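Local coordinates for protein metal-independent carbonic anhydrase (Nostoc sp. PCC 7120 = FACHB-418, PDB 7C5W) that catalyses the hydration of carbon dioxide to bicarbonate without any metal cofactor, working as a homotetramer built as a dimer of dimers, at residues A[74-79]-A[96-101]; A[83-88]-A[104-109]; A[130-135]-A[156-161]; A[68-73]-A[164-169]; A[136-141]-A[148-153]. All blocks are in the same frame, centred on the assembly; numbering follows the deposited sequence.

Contact 1. Residues A[74-79]-A[96-101]; sequences VLFKPT and AYFVGD
P78 presses its CB onto the ring of Y97, 3.3 Å from the centroid and only 12° off the normal, a CH-pi contact over the face. A chi1 of 172° swings the Y97 ring away from its own backbone N and out from helix 91-99 toward strand 75-77, where it meets the proline. The remaining ring contacts are aromatic. F76 turns its edge to the face of Y97 in an offset T-shaped pair, planes at 81°. Against F98 the same ring runs nearly parallel but slid aside, CZ of F76 lying 3.9 Å from CZ of F98. Y97 OH packs against T79 CB at 3.7 Å; its polar partner, weakly bonded, is L80 N, while T79 OG1 bonds to S172 OG. T79 and Y97 both bind hydrogencarbonate, so this buried wall of the site is largely apolar, with the hydroxyls of T79 and Y97 among its polar groups, a setting consistent with holding a small substrate such as carbon dioxide.

Contact 2. Residues A[83-88]-A[104-109]; sequences SPRTFR and AFPEDK
R88 meets D108 end-on, two guanidinium nitrogens against two carboxylate oxygens in a salt bridge with the flat groups only 20° from coplanar. NH2 of R88 points almost straight at OD1 of D108, 3.1 Å away, and uses the syn lone pair of that oxygen. NH1 reaches OD2 of D108 at 2.7 Å, also on the syn side but somewhat out of the carboxylate plane; a weak bond joins NH2 to the same OD2. D108 itself closes a type I turn, its N bonded to F105 O at 3.2 Å. The NE/NH2 edge of R88 is taken by R85 O in its own segment: NE donates to R85 O at 2.7 Å, and NH2 adds a second bond to that carbonyl. NH1 has a further acceptor in G93 O. With every guanidinium nitrogen engaged, the group is fixed against rotation, and F105 lies over one of its faces, CD1 of F105 being 3.9 Å from R88 NH1 and the two planes 18° apart. R85 CD packs 3.7 Å from F105 CD1, and P106 CD sits over the centre of the R85 guanidinium, 3.7 Å from R85 CZ. The two loops flank helix 91-99: the 83-88 loop leads into it from strand 75-77 and the 104-109 loop follows it, with F105 and D108 resting on A96 and R88 touching Y97.

Contact 3. Residues A[130-135]-A[156-161]; sequences GNTATT and QFLKDD
N131 O accepts from K159 N at 3.2 Å, the first backbone bond of an antiparallel beta hairpin between strands 132-143 and 148-159. The N131 side chain crosses L158, its OD1 lying 3.2 Å from L158 CD1. Next, T132 stands in a non-hydrogen-bonded pair with L158 and lays CG2 against L158 CD1; its OG1 is turned to T129 OG1. A133 forms the hydrogen-bonded pair with F157, giving N to F157 O at 3.0 Å and receiving F157 N on its own O at 2.8 Å. Its methyl shares a face of the sheet with the F157 ring, where V29 and A32 of helix 26-50 cover them. T134 returns to the face of T132 and pairs with Q156, whose fully extended chain (chi2 -179°) runs out past it. The polar ends of both residues go to the second subunit, T134 OG1 to Q156 and Q156 to T134 of that chain, a reciprocal exchange across the interface. Within the hairpin itself, T134 OG1 rests 3.6 Å from Q156 CG.

Contact 4. Residues A[68-73]-A[164-169]; sequences GYQFGP and KLRIIT
Two successive bends in R166, at chi2 (-76°) and again at chi3, turn its guanidinium toward the end of Q70, while Q70 bends at chi2 (90°) to meet it. The Q70 chain runs nearly perpendicular to that of R166, with amide and guanidinium planes 80° apart, and Q70 OE1 comes to 2.9 Å from R166 NH2. The firmer polar partners lie further out. R166 NH1 forms a salt bridge with D160 and its NE bonds to Y67 O, which together fix the guanidinium between the end of helix 52-66 and the loop after strand 148-159. The Q70 amide is held separately, its NE2 bonded to D64 O. G68 N faces I167 O at 2.9 Å, and G68 CA lies 4.2 Å from R166 CB, so the backbones come close here. The segment 68-73 makes a short 3-10 turn, with F71 N bonded to G68 O, and beside it strand 165-173 carries a classic beta bulge, I168 and T169 both facing Q156 of the neighbouring strand. F71 supplies the apolar contacts. R166 CB meets its ring at the edge, 4.1 Å from CE2 of F71, and F71 CD2 lies 4.1 Å from I168 CG2. The same ring packs on L158 and receives R22 of the third subunit in a cation-pi contact.

Contact 5. Residues A[136-141]-A[148-153]; sequences MGNVII and ATTVDK
V139 and V151 face each other at the middle of this part of an antiparallel hairpin, V139 CB lying 3.8 Å from V151 CG2. Their backbones form a hydrogen-bonded pair, V151 N to V139 O at 3.0 Å and V139 N to V151 O at 3.1 Å. The same double bonding joins G137 to K153 and I141 to T149; of these bonds I141 N to T149 O is nearly straight, 177° at the hydrogen. K153 shares the face of the valines. Its chain bends at chi3 and chi4 (-65° and -75°), which lays CE 3.6 Å from V139 CG2 and leaves NZ to bond with S172 OG. On the other face, I140 and T150 run alongside each other, CG1 of I140 being 3.5 Å from T150 OG1, and N138 stands next to D152 in like manner. Further out, strand 116-128 lies against 132-143, putting V119 and I121 on V139, while W36 of helix 26-50 covers K153. The second subunit packs F76 on M136, F87 on N138 and K77 on D152. The valine face reaches the hydrogencarbonate site: V151 touching T79 brings an apolar surface to it, and S172 holds the K153 amino group, consistent with an ordered lysine beside the pocket.

Contacts 1 and 2 are next-door neighbours, centres 8 Å apart, linked by F76 O to R88 N at 2.9 Å; R88, gripped in contact 2, has its side chain about 4 Å from that of Y97 in the hydrogencarbonate site of contact 1. Contact 5 approaches the same site from the sheet, T79 CG2 lying 3.5 Å from V151 CG1. Contact 4 encloses all the others along the chain and joins contact 1 through L75 N to I168 O, 2.9 Å. Contacts 3 and 5 are two ends of one hairpin, centres 21 Å apart. Contact 3, away from the site, meets contact 4 through the D160 OD2 to R166 NH1 salt bridge at 2.6 Å, and both touch the third subunit.

Contact 1. Residues A[74-79]-A[96-101]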
# COMPACT_ATOMS: atom_id res chain seq x y z
N VAL A 74 3.76 4.95 -18.04
CA VAL A 74 3.05 3.65 -17.91
C VAL A 74 3.99 2.55 -18.41
O VAL A 74 4.67 2.76 -19.44
CB VAL A 74 1.73 3.66 -18.69
CG1 VAL A 74 1.08 2.28 -18.69
CG2 VAL A 74 0.78 4.71 -18.14
N LEU A 75 4.04 1.42 -17.70
CA LEU A 75 4.88 0.26 -18.08
C LEU A 75 4.08 -0.59 -19.09
O LEU A 75 3.48 -1.62 -18.69
CB LEU A 75 5.26 -0.51 -16.82
CG LEU A 75 6.33 0.14 -15.94
CD1 LEU A 75 5.94 1.54 -15.52
CD2 LEU A 75 6.59 -0.73 -14.72
N PHE A 76 4.09 -0.15 -20.35
CA PHE A 76 3.30 -0.74 -21.46
C PHE A 76 4.25 -1.38 -22.48
O PHE A 76 4.95 -0.65 -23.23
CB PHE A 76 2.41 0.34 -22.09
CG PHE A 76 1.43 -0.16 -23.11
CD1 PHE A 76 1.04 -1.49 -23.15
CD2 PHE A 76 0.86 0.72 -24.02
CE1 PHE A 76 0.12 -1.93 -24.09
CE2 PHE A 76 -0.06 0.28 -24.96
CZ PHE A 76 -0.43 -1.05 -25.00
N LYS A 77 4.30 -2.71 -22.49
CA LYS A 77 4.96 -3.49 -23.57
C LYS A 77 3.87 -4.16 -24.38
O LYS A 77 3.36 -5.22 -23.99
CB LYS A 77 6.00 -4.46 -23.01
CG LYS A 77 6.85 -5.14 -24.07
CD LYS A 77 6.29 -6.48 -24.50
CE LYS A 77 6.34 -6.76 -25.98
NZ LYS A 77 5.39 -7.83 -26.35
N PRO A 78 3.43 -3.54 -25.50
CA PRO A 78 2.35 -4.08 -26.33
C PRO A 78 2.73 -5.39 -27.04
O PRO A 78 3.91 -5.64 -27.25
CB PRO A 78 2.08 -2.97 -27.35
CG PRO A 78 2.73 -1.73 -26.75
CD PRO A 78 3.93 -2.26 -26.01
N THR A 79 1.74 -6.21 -27.38
CA THR A 79 1.92 -7.53 -28.05
C THR A 79 2.84 -7.38 -29.26
O THR A 79 3.89 -8.06 -29.29
CB THR A 79 0.59 -8.15 -28.48
OG1 THR A 79 -0.39 -7.98 -27.45
CG2 THR A 79 0.72 -9.62 -28.82
N ALA A 96 -0.47 5.59 -30.77
CA ALA A 96 0.21 5.15 -32.00
C ALA A 96 0.05 3.63 -32.13
O ALA A 96 -0.31 3.15 -33.21
CB ALA A 96 1.66 5.57 -31.95
N TYR A 97 0.31 2.88 -31.06
CA TYR A 97 0.25 1.40 -31.12
C TYR A 97 -1.13 0.96 -31.60
O TYR A 97 -1.22 0.02 -32.42
CB TYR A 97 0.58 0.75 -29.77
CG TYR A 97 0.33 -0.73 -29.77
CD1 TYR A 97 1.19 -1.60 -30.42
CD2 TYR A 97 -0.81 -1.27 -29.19
CE1 TYR A 97 0.95 -2.96 -30.46
CE2 TYR A 97 -1.06 -2.63 -29.22
CZ TYR A 97 -0.18 -3.48 -29.86
OH TYR A 97 -0.40 -4.83 -29.89
N PHE A 98 -2.18 1.60 -31.09
CA PHE A 98 -3.59 1.16 -31.27
C PHE A 98 -4.13 1.57 -32.64
O PHE A 98 -4.83 0.74 -33.26
CB PHE A 98 -4.46 1.65 -30.11
CG PHE A 98 -4.30 0.82 -28.87
CD1 PHE A 98 -4.58 -0.54 -28.89
CD2 PHE A 98 -3.83 1.38 -27.69
CE1 PHE A 98 -4.41 -1.31 -27.75
CE2 PHE A 98 -3.66 0.60 -26.56
CZ PHE A 98 -3.96 -0.74 -26.59
N VAL A 99 -3.80 2.79 -33.10
CA VAL A 99 -4.46 3.44 -34.27
C VAL A 99 -3.44 3.91 -35.31
O VAL A 99 -3.87 4.42 -36.35
CB VAL A 99 -5.34 4.62 -33.80
CG1 VAL A 99 -6.44 4.17 -32.85
CG2 VAL A 99 -4.52 5.73 -33.18
N GLY A 100 -2.14 3.77 -35.06
CA GLY A 100 -1.07 4.25 -35.97
C GLY A 100 -1.12 5.75 -36.18
O GLY A 100 -1.41 6.49 -35.21
N ASP A 101 -0.83 6.21 -37.41
CA ASP A 101 -1.01 7.62 -37.84
C ASP A 101 -0.02 8.53 -37.10
O ASP A 101 -0.40 9.67 -36.77
CB ASP A 101 -2.46 8.06 -37.60
CG ASP A 101 -2.85 9.36 -38.28
OD1 ASP A 101 -2.41 9.57 -39.43
OD2 ASP A 101 -3.60 10.15 -37.65

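Contact 2. Residues A[83-88]-A[104-109]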
# COMPACT_ATOMS: atom_id res chain seq x y z
N SER A 83 11.12 -3.93 -32.06
CA SER A 83 12.21 -4.01 -31.04
C SER A 83 12.93 -2.69 -30.79
O SER A 83 13.63 -2.57 -29.79
CB SER A 83 13.21 -5.09 -31.41
N PRO A 84 12.88 -1.67 -31.68
CA PRO A 84 13.34 -0.33 -31.30
C PRO A 84 12.37 0.41 -30.35
O PRO A 84 12.82 0.97 -29.36
CB PRO A 84 13.46 0.43 -32.63
CG PRO A 84 13.34 -0.64 -33.71
CD PRO A 84 12.55 -1.78 -33.10
N ARG A 85 11.07 0.39 -30.67
CA ARG A 85 10.00 1.16 -29.96
C ARG A 85 9.13 0.17 -29.18
O ARG A 85 7.89 0.14 -29.40
CB ARG A 85 9.21 2.00 -30.96
CG ARG A 85 9.98 3.20 -31.50
CD ARG A 85 9.47 3.74 -32.83
NE ARG A 85 10.58 4.10 -33.71
CZ ARG A 85 11.00 3.37 -34.74
NH1 ARG A 85 10.39 2.23 -35.05
NH2 ARG A 85 12.03 3.78 -35.46
N THR A 86 9.77 -0.60 -28.30
CA THR A 86 9.18 -1.73 -27.55
C THR A 86 8.30 -1.21 -26.41
O THR A 86 7.18 -1.73 -26.23
CB THR A 86 10.28 -2.65 -27.00
OG1 THR A 86 11.02 -3.17 -28.10
CG2 THR A 86 9.73 -3.77 -26.14
N PHE A 87 8.78 -0.20 -25.68
CA PHE A 87 8.15 0.29 -24.43
C PHE A 87 7.43 1.61 -24.70
O PHE A 87 8.09 2.60 -25.01
CB PHE A 87 9.21 0.36 -23.34
CG PHE A 87 9.92 -0.95 -23.12
CD1 PHE A 87 9.25 -2.04 -22.58
CD2 PHE A 87 11.26 -1.11 -23.49
CE1 PHE A 87 9.88 -3.26 -22.41
CE2 PHE A 87 11.89 -2.33 -23.30
CZ PHE A 87 11.21 -3.40 -22.76
N ARG A 88 6.10 1.61 -24.57
CA ARG A 88 5.23 2.78 -24.82
C ARG A 88 4.95 3.46 -23.47
O ARG A 88 3.83 3.32 -22.94
CB ARG A 88 3.96 2.37 -25.57
CG ARG A 88 4.23 1.69 -26.91
CD ARG A 88 5.22 2.42 -27.81
NE ARG A 88 5.63 1.62 -28.97
CZ ARG A 88 4.96 1.55 -30.12
NH1 ARG A 88 3.86 2.25 -30.29
NH2 ARG A 88 5.41 0.79 -31.09
N ALA A 104 6.43 9.30 -35.79
CA ALA A 104 7.40 8.99 -34.71
C ALA A 104 7.35 7.50 -34.34
O ALA A 104 8.31 7.02 -33.68
CB ALA A 104 7.13 9.86 -33.50
N PHE A 105 6.29 6.80 -34.73
CA PHE A 105 6.16 5.32 -34.59
C PHE A 105 5.83 4.73 -35.96
O PHE A 105 4.71 4.29 -36.21
CB PHE A 105 5.13 4.98 -33.50
CG PHE A 105 5.44 5.59 -32.15
CD1 PHE A 105 6.36 5.00 -31.30
CD2 PHE A 105 4.83 6.75 -31.73
CE1 PHE A 105 6.65 5.55 -30.06
CE2 PHE A 105 5.13 7.30 -30.49
CZ PHE A 105 6.04 6.70 -29.65
N PRO A 106 6.82 4.70 -36.87
CA PRO A 106 6.57 4.45 -38.29
C PRO A 106 6.08 3.02 -38.57
O PRO A 106 5.45 2.83 -39.59
CB PRO A 106 7.93 4.62 -38.99
CG PRO A 106 8.86 5.22 -37.94
CD PRO A 106 8.25 4.92 -36.59
N GLU A 107 6.38 2.07 -37.68
CA GLU A 107 6.11 0.62 -37.87
C GLU A 107 4.68 0.29 -37.40
O GLU A 107 4.29 -0.88 -37.52
CB GLU A 107 7.16 -0.22 -37.13
N ASP A 108 3.93 1.29 -36.92
CA ASP A 108 2.59 1.12 -36.29
C ASP A 108 1.48 1.38 -37.32
O ASP A 108 1.20 2.56 -37.62
CB ASP A 108 2.41 2.03 -35.07
CG ASP A 108 3.30 1.71 -33.87
OD1 ASP A 108 3.98 0.66 -33.89
OD2 ASP A 108 3.30 2.51 -32.93
N LYS A 109 0.84 0.31 -37.80
CA LYS A 109 -0.36 0.38 -38.68
C LYS A 109 -1.60 0.62 -37.80
O LYS A 109 -2.52 1.30 -38.26
CB LYS A 109 -0.47 -0.89 -39.52

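Contact 3. Residues A[130-135]-A[156-161]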
# COMPACT_ATOMS: atom_id res chain seq x y z
N GLY A 130 -3.39 -4.15 -2.17
CA GLY A 130 -4.07 -3.03 -1.48
C GLY A 130 -4.57 -1.98 -2.46
O GLY A 130 -5.68 -2.14 -3.00
N ASN A 131 -3.78 -0.93 -2.68
CA ASN A 131 -4.12 0.19 -3.58
C ASN A 131 -4.02 -0.25 -5.05
O ASN A 131 -4.62 0.42 -5.93
CB ASN A 131 -3.21 1.38 -3.31
CG ASN A 131 -3.94 2.67 -3.53
OD1 ASN A 131 -3.72 3.35 -4.53
ND2 ASN A 131 -4.84 3.00 -2.60
N THR A 132 -3.27 -1.31 -5.34
CA THR A 132 -3.07 -1.84 -6.71
C THR A 132 -3.49 -3.30 -6.75
O THR A 132 -3.70 -3.90 -5.68
CB THR A 132 -1.63 -1.66 -7.20
OG1 THR A 132 -0.82 -2.67 -6.61
CG2 THR A 132 -1.06 -0.30 -6.89
N ALA A 133 -3.61 -3.83 -7.96
CA ALA A 133 -4.01 -5.23 -8.25
C ALA A 133 -3.39 -5.63 -9.59
O ALA A 133 -3.52 -4.88 -10.57
CB ALA A 133 -5.52 -5.33 -8.26
N THR A 134 -2.69 -6.76 -9.60
CA THR A 134 -2.04 -7.34 -10.80
C THR A 134 -2.85 -8.57 -11.23
O THR A 134 -3.28 -9.31 -10.34
CB THR A 134 -0.56 -7.63 -10.51
OG1 THR A 134 -0.02 -6.46 -9.91
CG2 THR A 134 0.24 -7.97 -11.74
N THR A 135 -3.09 -8.73 -12.53
CA THR A 135 -3.70 -9.95 -13.12
C THR A 135 -2.70 -10.53 -14.13
O THR A 135 -1.98 -9.74 -14.76
CB THR A 135 -5.05 -9.66 -13.80
OG1 THR A 135 -4.85 -8.92 -15.00
CG2 THR A 135 -6.01 -8.93 -12.88
N GLN A 156 -1.51 -4.23 -14.37
CA GLN A 156 -1.54 -3.71 -12.97
C GLN A 156 -2.46 -2.49 -12.94
O GLN A 156 -2.25 -1.58 -13.73
CB GLN A 156 -0.14 -3.36 -12.47
CG GLN A 156 -0.10 -3.04 -10.98
CD GLN A 156 1.28 -2.67 -10.50
OE1 GLN A 156 1.51 -2.41 -9.32
NE2 GLN A 156 2.23 -2.62 -11.41
N PHE A 157 -3.47 -2.52 -12.08
CA PHE A 157 -4.44 -1.42 -11.88
C PHE A 157 -4.10 -0.66 -10.60
O PHE A 157 -3.84 -1.31 -9.57
CB PHE A 157 -5.86 -1.98 -11.83
CG PHE A 157 -6.27 -2.67 -13.11
CD1 PHE A 157 -6.74 -1.94 -14.19
CD2 PHE A 157 -6.13 -4.05 -13.24
CE1 PHE A 157 -7.10 -2.58 -15.37
CE2 PHE A 157 -6.50 -4.68 -14.42
CZ PHE A 157 -6.97 -3.94 -15.48
N LEU A 158 -4.07 0.67 -10.70
CA LEU A 158 -4.01 1.58 -9.53
C LEU A 158 -5.36 2.30 -9.38
O LEU A 158 -5.90 2.78 -10.39
CB LEU A 158 -2.86 2.57 -9.74
CG LEU A 158 -2.70 3.65 -8.68
CD1 LEU A 158 -2.33 3.05 -7.35
CD2 LEU A 158 -1.65 4.66 -9.09
N LYS A 159 -5.91 2.31 -8.17
CA LYS A 159 -7.17 3.04 -7.83
C LYS A 159 -6.79 4.48 -7.50
O LYS A 159 -6.10 4.69 -6.47
CB LYS A 159 -7.86 2.33 -6.66
CG LYS A 159 -9.22 2.90 -6.26
CD LYS A 159 -9.95 1.95 -5.34
CE LYS A 159 -11.44 2.14 -5.33
NZ LYS A 159 -12.14 0.92 -4.84
N ASP A 160 -7.16 5.43 -8.37
CA ASP A 160 -6.77 6.86 -8.25
C ASP A 160 -7.57 7.51 -7.12
O ASP A 160 -8.46 6.84 -6.55
CB ASP A 160 -6.94 7.62 -9.57
CG ASP A 160 -8.36 7.63 -10.11
OD1 ASP A 160 -9.32 7.44 -9.31
OD2 ASP A 160 -8.50 7.82 -11.34
N ASP A 161 -7.24 8.77 -6.81
CA ASP A 161 -7.84 9.58 -5.72
C ASP A 161 -9.36 9.64 -5.91
O ASP A 161 -10.05 9.95 -4.93
CB ASP A 161 -7.21 10.98 -5.66
CG ASP A 161 -5.78 11.05 -5.12
OD1 ASP A 161 -5.34 10.09 -4.46
OD2 ASP A 161 -5.11 12.09 -5.35

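Contact 4. Residues A[68-73]-A[164-169]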
# COMPACT_ATOMS: atom_id res chain seq x y z
N GLY A 68 -2.88 5.32 -17.12
CA GLY A 68 -2.46 6.23 -16.03
C GLY A 68 -1.26 7.08 -16.41
O GLY A 68 -0.45 7.38 -15.51
N TYR A 69 -1.17 7.51 -17.67
CA TYR A 69 -0.08 8.38 -18.19
C TYR A 69 -0.04 9.70 -17.42
O TYR A 69 1.04 10.32 -17.40
CB TYR A 69 -0.23 8.57 -19.70
CG TYR A 69 0.16 7.33 -20.47
CD1 TYR A 69 1.49 6.96 -20.58
CD2 TYR A 69 -0.80 6.51 -21.06
CE1 TYR A 69 1.86 5.83 -21.28
CE2 TYR A 69 -0.43 5.37 -21.76
CZ TYR A 69 0.90 5.02 -21.87
OH TYR A 69 1.31 3.89 -22.53
N GLN A 70 -1.14 10.08 -16.78
CA GLN A 70 -1.24 11.30 -15.93
C GLN A 70 -0.27 11.21 -14.74
O GLN A 70 0.15 12.27 -14.28
CB GLN A 70 -2.66 11.50 -15.41
CG GLN A 70 -3.67 11.83 -16.52
CD GLN A 70 -4.31 10.60 -17.12
OE1 GLN A 70 -3.83 9.47 -16.95
NE2 GLN A 70 -5.41 10.81 -17.82
N PHE A 71 0.08 10.01 -14.27
CA PHE A 71 0.94 9.82 -13.07
C PHE A 71 2.42 9.90 -13.44
O PHE A 71 3.25 9.99 -12.52
CB PHE A 71 0.69 8.47 -12.39
CG PHE A 71 -0.75 8.24 -12.00
CD1 PHE A 71 -1.44 9.18 -11.26
CD2 PHE A 71 -1.39 7.07 -12.35
CE1 PHE A 71 -2.76 8.96 -10.90
CE2 PHE A 71 -2.71 6.86 -11.99
CZ PHE A 71 -3.39 7.80 -11.27
N GLY A 72 2.73 9.82 -14.73
CA GLY A 72 4.09 9.62 -15.27
C GLY A 72 4.10 8.45 -16.24
O GLY A 72 3.07 8.07 -16.79
N PRO A 73 5.26 7.81 -16.50
CA PRO A 73 5.33 6.72 -17.46
C PRO A 73 4.40 5.57 -17.05
O PRO A 73 4.28 5.31 -15.85
CB PRO A 73 6.79 6.28 -17.40
CG PRO A 73 7.24 6.73 -16.03
CD PRO A 73 6.56 8.08 -15.85
N LYS A 164 -11.23 5.25 -9.32
CA LYS A 164 -11.28 4.56 -10.64
C LYS A 164 -9.95 3.82 -10.86
O LYS A 164 -8.88 4.36 -10.51
CB LYS A 164 -11.58 5.55 -11.77
N LEU A 165 -10.02 2.61 -11.42
CA LEU A 165 -8.85 1.75 -11.71
C LEU A 165 -8.16 2.21 -13.00
O LEU A 165 -8.82 2.25 -14.05
CB LEU A 165 -9.32 0.30 -11.83
CG LEU A 165 -9.35 -0.48 -10.52
CD1 LEU A 165 -10.36 0.12 -9.56
CD2 LEU A 165 -9.64 -1.95 -10.78
N ARG A 166 -6.87 2.52 -12.92
CA ARG A 166 -6.03 2.97 -14.06
C ARG A 166 -4.90 1.96 -14.27
O ARG A 166 -4.25 1.57 -13.27
CB ARG A 166 -5.46 4.36 -13.79
CG ARG A 166 -6.43 5.29 -13.09
CD ARG A 166 -7.51 5.81 -14.01
NE ARG A 166 -6.95 6.81 -14.91
CZ ARG A 166 -6.82 8.09 -14.61
NH1 ARG A 166 -7.21 8.54 -13.43
NH2 ARG A 166 -6.28 8.92 -15.48
N ILE A 167 -4.67 1.58 -15.53
CA ILE A 167 -3.54 0.72 -15.96
C ILE A 167 -2.24 1.52 -15.85
O ILE A 167 -2.10 2.56 -16.53
CB ILE A 167 -3.77 0.19 -17.39
CG1 ILE A 167 -5.01 -0.71 -17.45
CG2 ILE A 167 -2.53 -0.51 -17.91
CD1 ILE A 167 -5.58 -0.85 -18.85
N ILE A 168 -1.32 1.04 -15.01
CA ILE A 168 0.06 1.58 -14.84
C ILE A 168 1.06 0.55 -15.35
O ILE A 168 2.24 0.91 -15.54
CB ILE A 168 0.31 1.95 -13.37
CG1 ILE A 168 0.14 0.74 -12.44
CG2 ILE A 168 -0.60 3.11 -12.97
CD1 ILE A 168 0.66 0.95 -11.03
N THR A 169 0.61 -0.69 -15.58
CA THR A 169 1.44 -1.80 -16.13
C THR A 169 0.60 -2.64 -17.08
O THR A 169 -0.51 -3.03 -16.70
CB THR A 169 2.04 -2.68 -15.02
OG1 THR A 169 2.70 -1.88 -14.04
CG2 THR A 169 3.04 -3.67 -15.58

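Contact 5. Residues A[136-141]-A[148-153]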
# COMPACT_ATOMS: atom_id res chain seq x y z
N MET A 136 -2.63 -11.86 -14.22
CA MET A 136 -1.85 -12.57 -15.26
C MET A 136 -2.73 -13.69 -15.79
O MET A 136 -3.45 -14.33 -14.99
CB MET A 136 -0.54 -13.15 -14.73
CG MET A 136 0.24 -13.92 -15.77
SD MET A 136 1.89 -14.43 -15.23
CE MET A 136 2.79 -12.90 -15.46
N GLY A 137 -2.68 -13.91 -17.10
CA GLY A 137 -3.42 -14.99 -17.77
C GLY A 137 -3.46 -14.79 -19.27
O GLY A 137 -2.59 -14.08 -19.82
N ASN A 138 -4.45 -15.40 -19.91
CA ASN A 138 -4.70 -15.27 -21.36
C ASN A 138 -5.79 -14.23 -21.60
O ASN A 138 -6.67 -14.06 -20.73
CB ASN A 138 -5.03 -16.62 -22.00
CG ASN A 138 -3.84 -17.55 -22.02
OD1 ASN A 138 -2.72 -17.14 -22.36
ND2 ASN A 138 -4.07 -18.80 -21.64
N VAL A 139 -5.68 -13.54 -22.73
CA VAL A 139 -6.76 -12.74 -23.35
C VAL A 139 -6.90 -13.22 -24.80
O VAL A 139 -5.88 -13.37 -25.49
CB VAL A 139 -6.46 -11.23 -23.26
CG1 VAL A 139 -7.61 -10.39 -23.81
CG2 VAL A 139 -6.14 -10.82 -21.83
N ILE A 140 -8.12 -13.49 -25.22
CA ILE A 140 -8.44 -14.02 -26.57
C ILE A 140 -9.28 -12.97 -27.30
O ILE A 140 -10.38 -12.65 -26.83
CB ILE A 140 -9.14 -15.39 -26.46
CG1 ILE A 140 -8.23 -16.40 -25.76
CG2 ILE A 140 -9.60 -15.87 -27.83
CD1 ILE A 140 -8.96 -17.60 -25.18
N ILE A 141 -8.70 -12.40 -28.36
CA ILE A 141 -9.30 -11.29 -29.15
C ILE A 141 -9.65 -11.87 -30.53
O ILE A 141 -8.73 -12.34 -31.24
CB ILE A 141 -8.31 -10.11 -29.22
CG1 ILE A 141 -7.68 -9.85 -27.85
CG2 ILE A 141 -8.99 -8.86 -29.76
CD1 ILE A 141 -6.53 -8.87 -27.86
N ALA A 148 -9.04 -15.91 -34.04
CA ALA A 148 -8.68 -15.76 -32.61
C ALA A 148 -7.17 -15.54 -32.48
O ALA A 148 -6.39 -16.38 -32.95
CB ALA A 148 -9.12 -16.98 -31.83
N THR A 149 -6.80 -14.41 -31.87
CA THR A 149 -5.42 -14.08 -31.41
C THR A 149 -5.38 -14.25 -29.89
O THR A 149 -6.09 -13.50 -29.20
CB THR A 149 -5.01 -12.66 -31.81
OG1 THR A 149 -5.12 -12.53 -33.23
CG2 THR A 149 -3.61 -12.32 -31.37
N THR A 150 -4.62 -15.22 -29.41
CA THR A 150 -4.40 -15.49 -27.97
C THR A 150 -3.10 -14.80 -27.55
O THR A 150 -2.08 -15.00 -28.23
CB THR A 150 -4.45 -17.00 -27.70
OG1 THR A 150 -5.78 -17.43 -27.98
CG2 THR A 150 -4.12 -17.37 -26.27
N VAL A 151 -3.15 -14.01 -26.48
CA VAL A 151 -1.95 -13.36 -25.87
C VAL A 151 -1.83 -13.82 -24.41
O VAL A 151 -2.86 -14.14 -23.78
CB VAL A 151 -2.05 -11.83 -25.97
CG1 VAL A 151 -1.99 -11.35 -27.41
CG2 VAL A 151 -3.28 -11.29 -25.27
N ASP A 152 -0.60 -13.84 -23.90
CA ASP A 152 -0.28 -13.90 -22.45
C ASP A 152 -0.20 -12.47 -21.94
O ASP A 152 0.71 -11.75 -22.41
CB ASP A 152 1.05 -14.63 -22.23
CG ASP A 152 1.13 -15.99 -22.91
OD1 ASP A 152 0.09 -16.68 -22.98
OD2 ASP A 152 2.25 -16.36 -23.32
N LYS A 153 -1.09 -12.06 -21.02
CA LYS A 153 -1.23 -10.64 -20.60
C LYS A 153 -1.11 -10.46 -19.08
O LYS A 153 -1.87 -11.12 -18.33
CB LYS A 153 -2.57 -10.05 -21.04
CG LYS A 153 -2.59 -8.52 -21.06
CD LYS A 153 -3.84 -7.94 -21.62
CE LYS A 153 -4.04 -8.25 -23.09
NZ LYS A 153 -3.15 -7.44 -23.95